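PDB 5E7T: minor structural protein 4 from Lactococcus phage Tuc2009, which is probably a baseplate upper protein, a structural component of the phage tail baseplate that carries an immunoglobulin-like domain. Local coordinates for residues N5-H10 against K58-L63; Y14-K19 against F91-A96. One frame throughout, in Å; residues are numbered along the deposited sequence.

Interaction 1 of 2, residues N5-H10 against K58-L63; sequences NVVIEH and KINVEL
Asn5 and Glu62 sit opposite each other as a non-hydrogen-bonded pair of two antiparallel strands, 5-10 and 58-63, whose axes come within 4.6 Å. Their side chains lie alongside one another and point the same way, the amide and carboxylate planes turned 75° apart; the carboxylate has its own hydrogen bond to Ser2. Val6 opens the ladder: its N-H donates to Val61 O (2.9 Å), and its carbonyl accepts Val61 N at 2.8 Å. Val7 turns to the same face as Asn5. Because its CG1 stands anti to the backbone N (chi1 175°), that methyl meets Lys58 CE at 3.7 Å, while Tyr102 of strand 98-103, the neighbour on the other side of 4-10, also touches Val7. The second pair of bonds belongs to Ile8, which gives its N-H to Ile59 O (2.9 Å) and takes Ile59 N in return. On the face shared with Val6, Ile8 CD1 reaches Val61 CG2 at 3.8 Å. Glu9 and Lys58 run side by side, yet Glu9 OE2 and Lys58 NZ stay 4.2 Å apart; both bond to Tyr102 OH, and Lys58 also forms a salt bridge with Asp273 of the Minor structural protein 5 chain. His10 comes last, its side chain crossing that of Ile59 at about a right angle, ND1 3.5 Å from Ile59 CG1. Four near-straight backbone bonds thus join the two strands inside the sheet, with Val6, Ile8, Ile59 and Val61 on one face and, on the other, Val7 together with mostly polar and charged groups that partly serve contacts between proteins.

Interaction 2 of 2, residues Y14-K19 against F91-A96; sequences YQPDVK and FVIEGA
Pro16 packs against Ile93 and Ala96: its CB lies 3.6 Å from Ile93 CG1, and its CG touches Ala96 CB at 3.7 Å. The first torsion of Ile93, with CG1 anti to the backbone N (chi1 -160°), carries its long branch to Pro16 CB. His10 of strand 4-10 and Ile59 of strand 58-63, neither of them next to these strands in the sheet order, touch both Pro16 and Ile93. Farther along this buried face, Val18 brings CG1 to the edge of the Phe91 ring, near its plane, 4.0 Å from Phe91 CB. Ile59 and Leu52 also pack on Val18. The backbones are those of adjacent antiparallel strands in the large sheet of the immunoglobulin-like domain: Lys19 and Val92 form a hydrogen-bonded pair, with Val92 N to Lys19 O at 2.8 Å, and Val18 faces Ile93 as the next, non-hydrogen-bonded pair. Beyond it, Glu94 N reaches Asp17 O through a weak bond, bent to 128°. The other face is looser and charged. Lys19 NZ forms a salt bridge to Asp17 OD2 at 3.4 Å, its hydrogen bond weak, and a long one to Glu94 OE1 at 3.9 Å. Asp17 OD2 and Glu94 OE1 approach to 4.0 Å, their carboxylate planes 56° apart, a closeness of like charges that the lysine ammonium probably offsets on this more solvent-accessible side.

Overall arrangement
From the N terminus, strand 4-10 comes first, and interaction 1 closes a long loop by pairing it with 58-63. Shortly after 5-10 the chain enters 14-19, which waits for 91-96; interaction 2 therefore opens inside the first loop and closes beyond it, so the two contacts cross rather than nest. Strand 45-55 stands between 17-24 and 58-63 in the sheet order and connects the two pairs through backbone pairing. Their centres are about 10 Å apart, and side chains also join them directly: Phe91 CZ meets Val6 CG2 at 3.7 Å, and Phe91 CE2 meets Val61 CG1 at 3.8 Å. Early and late parts of the immunoglobulin-like domain thus share one hydrophobic interior.

Interaction 1 of 2, residues N5-H10 against K58-L63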
ATOM      1  N   ASN A   5     -31.415  28.246  -8.138  1.00 63.58           N
ATOM      2  CA  ASN A   5     -30.384  27.977  -7.160  1.00 60.15           C
ATOM      3  C   ASN A   5     -30.792  26.918  -6.178  1.00 61.72           C
ATOM      4  O   ASN A   5     -31.845  27.040  -5.535  1.00 61.92           O
ATOM      5  CB  ASN A   5     -30.044  29.267  -6.429  1.00 56.57           C
ATOM      6  CG  ASN A   5     -29.315  30.261  -7.292  1.00 77.65           C
ATOM      7  OD1 ASN A   5     -28.098  30.201  -7.435  1.00 69.80           O
ATOM      8  ND2 ASN A   5     -30.033  31.198  -7.894  1.00 72.10           N
ATOM      9  N   VAL A   6     -29.945  25.880  -6.045  1.00 55.29           N
ATOM     10  CA  VAL A   6     -30.162  24.814  -5.065  1.00 53.64           C
ATOM     11  C   VAL A   6     -29.074  24.921  -4.006  1.00 59.05           C
ATOM     12  O   VAL A   6     -27.890  24.896  -4.343  1.00 59.30           O
ATOM     13  CB  VAL A   6     -30.281  23.383  -5.667  1.00 54.44           C
ATOM     14  CG1 VAL A   6     -30.372  22.332  -4.565  1.00 53.23           C
ATOM     15  CG2 VAL A   6     -31.480  23.275  -6.594  1.00 54.24           C
ATOM     16  N   VAL A   7     -29.479  25.049  -2.740  1.00 56.23           N
ATOM     17  CA  VAL A   7     -28.584  25.157  -1.593  1.00 56.47           C
ATOM     18  C   VAL A   7     -28.288  23.782  -0.995  1.00 63.47           C
ATOM     19  O   VAL A   7     -29.214  23.033  -0.680  1.00 66.16           O
ATOM     20  CB  VAL A   7     -29.167  26.102  -0.520  1.00 60.88           C
ATOM     21  CG1 VAL A   7     -28.295  26.107   0.725  1.00 60.62           C
ATOM     22  CG2 VAL A   7     -29.318  27.516  -1.060  1.00 61.18           C
ATOM     23  N   ILE A   8     -27.001  23.473  -0.791  1.00 58.23           N
ATOM     24  CA  ILE A   8     -26.553  22.233  -0.169  1.00 56.21           C
ATOM     25  C   ILE A   8     -25.710  22.593   1.033  1.00 62.02           C
ATOM     26  O   ILE A   8     -24.621  23.161   0.888  1.00 62.16           O
ATOM     27  CB  ILE A   8     -25.819  21.275  -1.134  1.00 57.04           C
ATOM     28  CG1 ILE A   8     -26.745  20.815  -2.252  1.00 57.21           C
ATOM     29  CG2 ILE A   8     -25.272  20.073  -0.366  1.00 56.33           C
ATOM     30  CD1 ILE A   8     -26.036  20.301  -3.416  1.00 70.14           C
ATOM     31  N   GLU A   9     -26.242  22.273   2.221  1.00 58.46           N
ATOM     32  CA  GLU A   9     -25.632  22.467   3.525  1.00 57.44           C
ATOM     33  C   GLU A   9     -24.866  21.214   3.875  1.00 62.59           C
ATOM     34  O   GLU A   9     -25.423  20.121   3.781  1.00 64.52           O
ATOM     35  CB  GLU A   9     -26.719  22.724   4.567  1.00 59.22           C
ATOM     36  CG  GLU A   9     -27.259  24.141   4.556  1.00 65.13           C
ATOM     37  CD  GLU A   9     -28.347  24.419   5.573  1.00 82.10           C
ATOM     38  OE1 GLU A   9     -28.454  23.673   6.579  1.00 71.30           O
ATOM     39  OE2 GLU A   9     -29.092  25.403   5.358  1.00 70.96           O
ATOM     40  N   HIS A  10     -23.603  21.353   4.280  1.00 58.51           N
ATOM     41  CA  HIS A  10     -22.745  20.208   4.601  1.00 58.37           C
ATOM     42  C   HIS A  10     -21.929  20.362   5.903  1.00 63.30           C
ATOM     43  O   HIS A  10     -22.016  21.389   6.583  1.00 64.08           O
ATOM     44  CB  HIS A  10     -21.816  19.926   3.417  1.00 58.45           C
ATOM     45  CG  HIS A  10     -20.906  21.077   3.126  1.00 61.37           C
ATOM     46  ND1 HIS A  10     -21.332  22.168   2.395  1.00 62.93           N
ATOM     47  CD2 HIS A  10     -19.643  21.295   3.537  1.00 62.40           C
ATOM     48  CE1 HIS A  10     -20.316  23.005   2.384  1.00 62.14           C
ATOM     49  NE2 HIS A  10     -19.285  22.526   3.070  1.00 62.39           N
ATOM     50  N   LYS A  58     -22.275  25.979   3.501  1.00 52.13           N
ATOM     51  CA  LYS A  58     -23.348  26.123   2.499  1.00 50.83           C
ATOM     52  C   LYS A  58     -22.827  26.350   1.078  1.00 57.19           C
ATOM     53  O   LYS A  58     -22.256  27.416   0.774  1.00 56.17           O
ATOM     54  CB  LYS A  58     -24.319  27.273   2.856  1.00 51.63           C
ATOM     55  CG  LYS A  58     -25.013  27.170   4.186  1.00 55.67           C
ATOM     56  CD  LYS A  58     -25.989  28.307   4.421  1.00 66.39           C
ATOM     57  CE  LYS A  58     -27.294  28.113   3.702  1.00 80.96           C
ATOM     58  NZ  LYS A  58     -28.229  29.242   3.932  1.00 90.06           N
ATOM     59  N   ILE A  59     -23.098  25.359   0.189  1.00 55.69           N
ATOM     60  CA  ILE A  59     -22.785  25.352  -1.263  1.00 54.39           C
ATOM     61  C   ILE A  59     -24.030  25.883  -1.959  1.00 59.23           C
ATOM     62  O   ILE A  59     -25.135  25.473  -1.614  1.00 59.96           O
ATOM     63  CB  ILE A  59     -22.467  23.911  -1.806  1.00 55.99           C
ATOM     64  CG1 ILE A  59     -21.401  23.173  -0.959  1.00 55.07           C
ATOM     65  CG2 ILE A  59     -22.093  23.931  -3.305  1.00 56.02           C
ATOM     66  CD1 ILE A  59     -21.123  21.731  -1.365  1.00 58.67           C
ATOM     67  N   ASN A  60     -23.869  26.773  -2.932  1.00 56.06           N
ATOM     68  CA  ASN A  60     -25.003  27.272  -3.694  1.00 55.85           C
ATOM     69  C   ASN A  60     -24.752  26.817  -5.110  1.00 63.68           C
ATOM     70  O   ASN A  60     -23.768  27.245  -5.745  1.00 65.59           O
ATOM     71  CB  ASN A  60     -25.140  28.780  -3.592  1.00 50.09           C
ATOM     72  CG  ASN A  60     -26.097  29.351  -4.595  1.00 65.76           C
ATOM     73  OD1 ASN A  60     -25.758  29.577  -5.757  1.00 67.42           O
ATOM     74  ND2 ASN A  60     -27.311  29.597  -4.178  1.00 59.12           N
ATOM     75  N   VAL A  61     -25.627  25.915  -5.592  1.00 58.95           N
ATOM     76  CA  VAL A  61     -25.534  25.332  -6.920  1.00 57.20           C
ATOM     77  C   VAL A  61     -26.431  26.122  -7.866  1.00 62.49           C
ATOM     78  O   VAL A  61     -27.650  25.984  -7.813  1.00 63.31           O
ATOM     79  CB  VAL A  61     -25.881  23.826  -6.881  1.00 59.20           C
ATOM     80  CG1 VAL A  61     -25.615  23.172  -8.228  1.00 59.33           C
ATOM     81  CG2 VAL A  61     -25.121  23.107  -5.772  1.00 57.59           C
ATOM     82  N   GLU A  62     -25.831  26.999  -8.680  1.00 59.72           N
ATOM     83  CA  GLU A  62     -26.568  27.804  -9.655  1.00 60.27           C
ATOM     84  C   GLU A  62     -26.618  27.091 -10.976  1.00 67.78           C
ATOM     85  O   GLU A  62     -25.582  26.851 -11.626  1.00 67.50           O
ATOM     86  CB  GLU A  62     -25.968  29.197  -9.838  1.00 61.57           C
ATOM     87  CG  GLU A  62     -26.770  30.055 -10.797  1.00 72.11           C
ATOM     88  CD  GLU A  62     -26.343  31.503 -10.883  1.00 99.06           C
ATOM     89  OE1 GLU A  62     -26.573  32.254  -9.908  1.00109.77           O
ATOM     90  OE2 GLU A  62     -25.810  31.896 -11.944  1.00 87.94           O
ATOM     91  N   LEU A  63     -27.847  26.779 -11.385  1.00 66.42           N
ATOM     92  CA  LEU A  63     -28.160  26.107 -12.639  1.00 67.01           C
ATOM     93  C   LEU A  63     -28.900  27.065 -13.570  1.00 76.80           C
ATOM     94  O   LEU A  63     -29.594  27.966 -13.082  1.00 77.44           O
ATOM     95  CB  LEU A  63     -29.058  24.896 -12.349  1.00 65.97           C
ATOM     96  CG  LEU A  63     -28.421  23.777 -11.569  1.00 68.66           C
ATOM     97  CD1 LEU A  63     -29.466  23.000 -10.830  1.00 68.52           C
ATOM     98  CD2 LEU A  63     -27.495  22.905 -12.461  1.00 68.39           C
TER

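Interaction 2 of 2, residues Y14-K19 against F91-A96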
ATOM      1  N   TYR A  14     -14.668  23.336   4.316  1.00 53.34           N
ATOM      2  CA  TYR A  14     -14.089  23.709   3.039  1.00 52.07           C
ATOM      3  C   TYR A  14     -15.162  23.858   1.908  1.00 56.82           C
ATOM      4  O   TYR A  14     -16.325  24.197   2.184  1.00 58.85           O
ATOM      5  CB  TYR A  14     -12.944  22.730   2.708  1.00 52.11           C
ATOM      6  CG  TYR A  14     -11.807  22.759   3.720  1.00 54.29           C
ATOM      7  CD1 TYR A  14     -10.742  23.648   3.583  1.00 56.15           C
ATOM      8  CD2 TYR A  14     -11.792  21.895   4.812  1.00 55.33           C
ATOM      9  CE1 TYR A  14      -9.700  23.685   4.514  1.00 54.06           C
ATOM     10  CE2 TYR A  14     -10.750  21.920   5.742  1.00 56.21           C
ATOM     11  CZ  TYR A  14      -9.715  22.822   5.592  1.00 62.36           C
ATOM     12  OH  TYR A  14      -8.705  22.853   6.518  1.00 71.23           O
ATOM     13  N   GLN A  15     -14.746  23.667   0.652  1.00 51.66           N
ATOM     14  CA  GLN A  15     -15.538  23.872  -0.544  1.00 50.78           C
ATOM     15  C   GLN A  15     -15.774  22.566  -1.327  1.00 54.94           C
ATOM     16  O   GLN A  15     -15.135  22.390  -2.373  1.00 53.95           O
ATOM     17  CB  GLN A  15     -14.817  24.889  -1.433  1.00 51.84           C
ATOM     18  CG  GLN A  15     -14.779  26.298  -0.886  1.00 59.65           C
ATOM     19  CD  GLN A  15     -13.724  26.515   0.159  1.00 70.04           C
ATOM     20  OE1 GLN A  15     -12.544  26.153  -0.011  1.00 55.28           O
ATOM     21  NE2 GLN A  15     -14.159  27.101   1.275  1.00 63.59           N
ATOM     22  N   PRO A  16     -16.737  21.688  -0.895  1.00 50.54           N
ATOM     23  CA  PRO A  16     -16.958  20.409  -1.595  1.00 49.92           C
ATOM     24  C   PRO A  16     -17.423  20.554  -3.019  1.00 55.25           C
ATOM     25  O   PRO A  16     -18.182  21.454  -3.329  1.00 56.06           O
ATOM     26  CB  PRO A  16     -18.033  19.718  -0.749  1.00 50.99           C
ATOM     27  CG  PRO A  16     -17.891  20.291   0.560  1.00 55.93           C
ATOM     28  CD  PRO A  16     -17.571  21.748   0.311  1.00 51.55           C
ATOM     29  N   ASP A  17     -16.987  19.658  -3.880  1.00 52.15           N
ATOM     30  CA  ASP A  17     -17.428  19.739  -5.252  1.00 52.19           C
ATOM     31  C   ASP A  17     -18.818  19.137  -5.374  1.00 58.54           C
ATOM     32  O   ASP A  17     -19.199  18.286  -4.562  1.00 58.11           O
ATOM     33  CB  ASP A  17     -16.420  19.062  -6.178  1.00 53.48           C
ATOM     34  CG  ASP A  17     -16.689  19.245  -7.657  1.00 65.09           C
ATOM     35  OD1 ASP A  17     -17.189  20.340  -8.047  1.00 64.98           O
ATOM     36  OD2 ASP A  17     -16.362  18.314  -8.436  1.00 72.56           O
ATOM     37  N   VAL A  18     -19.599  19.622  -6.356  1.00 56.69           N
ATOM     38  CA  VAL A  18     -20.942  19.121  -6.649  1.00 56.05           C
ATOM     39  C   VAL A  18     -21.038  18.823  -8.112  1.00 58.22           C
ATOM     40  O   VAL A  18     -20.588  19.628  -8.929  1.00 58.82           O
ATOM     41  CB  VAL A  18     -22.101  20.022  -6.162  1.00 60.43           C
ATOM     42  CG1 VAL A  18     -23.443  19.455  -6.602  1.00 60.67           C
ATOM     43  CG2 VAL A  18     -22.085  20.166  -4.641  1.00 60.41           C
ATOM     44  N   LYS A  19     -21.579  17.639  -8.445  1.00 53.37           N
ATOM     45  CA  LYS A  19     -21.829  17.229  -9.820  1.00 52.32           C
ATOM     46  C   LYS A  19     -23.330  17.002 -10.005  1.00 57.67           C
ATOM     47  O   LYS A  19     -23.950  16.241  -9.247  1.00 57.84           O
ATOM     48  CB  LYS A  19     -20.985  16.028 -10.228  1.00 52.45           C
ATOM     49  CG  LYS A  19     -19.650  16.452 -10.802  1.00 66.48           C
ATOM     50  CD  LYS A  19     -18.573  15.479 -10.382  1.00 87.42           C
ATOM     51  CE  LYS A  19     -17.187  15.981 -10.683  1.00108.74           C
ATOM     52  NZ  LYS A  19     -16.168  15.243  -9.880  1.00125.52           N
ATOM     53  N   PHE A  91     -27.651  15.662  -7.251  1.00 58.05           N
ATOM     54  CA  PHE A  91     -26.501  16.482  -6.845  1.00 55.85           C
ATOM     55  C   PHE A  91     -25.549  15.606  -6.054  1.00 58.26           C
ATOM     56  O   PHE A  91     -25.917  15.125  -4.997  1.00 57.72           O
ATOM     57  CB  PHE A  91     -26.977  17.670  -5.987  1.00 57.11           C
ATOM     58  CG  PHE A  91     -27.941  18.605  -6.690  1.00 58.81           C
ATOM     59  CD1 PHE A  91     -29.282  18.258  -6.858  1.00 60.74           C
ATOM     60  CD2 PHE A  91     -27.513  19.836  -7.177  1.00 60.55           C
ATOM     61  CE1 PHE A  91     -30.164  19.110  -7.524  1.00 61.81           C
ATOM     62  CE2 PHE A  91     -28.400  20.688  -7.846  1.00 63.36           C
ATOM     63  CZ  PHE A  91     -29.719  20.320  -8.008  1.00 61.42           C
ATOM     64  N   VAL A  92     -24.357  15.342  -6.576  1.00 54.37           N
ATOM     65  CA  VAL A  92     -23.419  14.484  -5.861  1.00 53.80           C
ATOM     66  C   VAL A  92     -22.294  15.324  -5.299  1.00 61.74           C
ATOM     67  O   VAL A  92     -21.510  15.907  -6.071  1.00 61.06           O
ATOM     68  CB  VAL A  92     -22.860  13.296  -6.702  1.00 55.77           C
ATOM     69  CG1 VAL A  92     -22.032  12.351  -5.840  1.00 54.56           C
ATOM     70  CG2 VAL A  92     -23.968  12.535  -7.408  1.00 55.43           C
ATOM     71  N   ILE A  93     -22.200  15.346  -3.942  1.00 60.34           N
ATOM     72  CA  ILE A  93     -21.161  16.035  -3.162  1.00 60.35           C
ATOM     73  C   ILE A  93     -19.893  15.164  -3.112  1.00 65.14           C
ATOM     74  O   ILE A  93     -19.983  13.934  -3.225  1.00 65.37           O
ATOM     75  CB  ILE A  93     -21.676  16.363  -1.743  1.00 63.36           C
ATOM     76  CG1 ILE A  93     -20.855  17.490  -1.087  1.00 63.55           C
ATOM     77  CG2 ILE A  93     -21.752  15.100  -0.860  1.00 64.86           C
ATOM     78  CD1 ILE A  93     -21.534  18.204   0.066  1.00 69.60           C
ATOM     79  N   GLU A  94     -18.726  15.797  -2.937  1.00 61.42           N
ATOM     80  CA  GLU A  94     -17.462  15.091  -2.813  1.00 61.50           C
ATOM     81  C   GLU A  94     -16.717  15.638  -1.612  1.00 64.52           C
ATOM     82  O   GLU A  94     -16.494  16.839  -1.527  1.00 63.74           O
ATOM     83  CB  GLU A  94     -16.630  15.250  -4.092  1.00 63.68           C
ATOM     84  CG  GLU A  94     -15.443  14.297  -4.206  1.00 79.96           C
ATOM     85  CD  GLU A  94     -14.426  14.582  -5.300  1.00116.87           C
ATOM     86  OE1 GLU A  94     -14.758  15.294  -6.276  1.00117.70           O
ATOM     87  OE2 GLU A  94     -13.294  14.056  -5.189  1.00119.52           O
ATOM     88  N   GLY A  95     -16.373  14.763  -0.679  1.00 61.52           N
ATOM     89  CA  GLY A  95     -15.594  15.145   0.493  1.00 62.05           C
ATOM     90  C   GLY A  95     -16.320  15.701   1.695  1.00 67.54           C
ATOM     91  O   GLY A  95     -15.681  16.256   2.597  1.00 69.64           O
ATOM     92  N   ALA A  96     -17.645  15.543   1.737  1.00 62.73           N
ATOM     93  CA  ALA A  96     -18.471  15.992   2.859  1.00 62.22           C
ATOM     94  C   ALA A  96     -19.764  15.200   2.878  1.00 64.30           C
ATOM     95  O   ALA A  96     -20.023  14.399   1.968  1.00 62.50           O
ATOM     96  CB  ALA A  96     -18.768  17.491   2.741  1.00 63.08           C
TER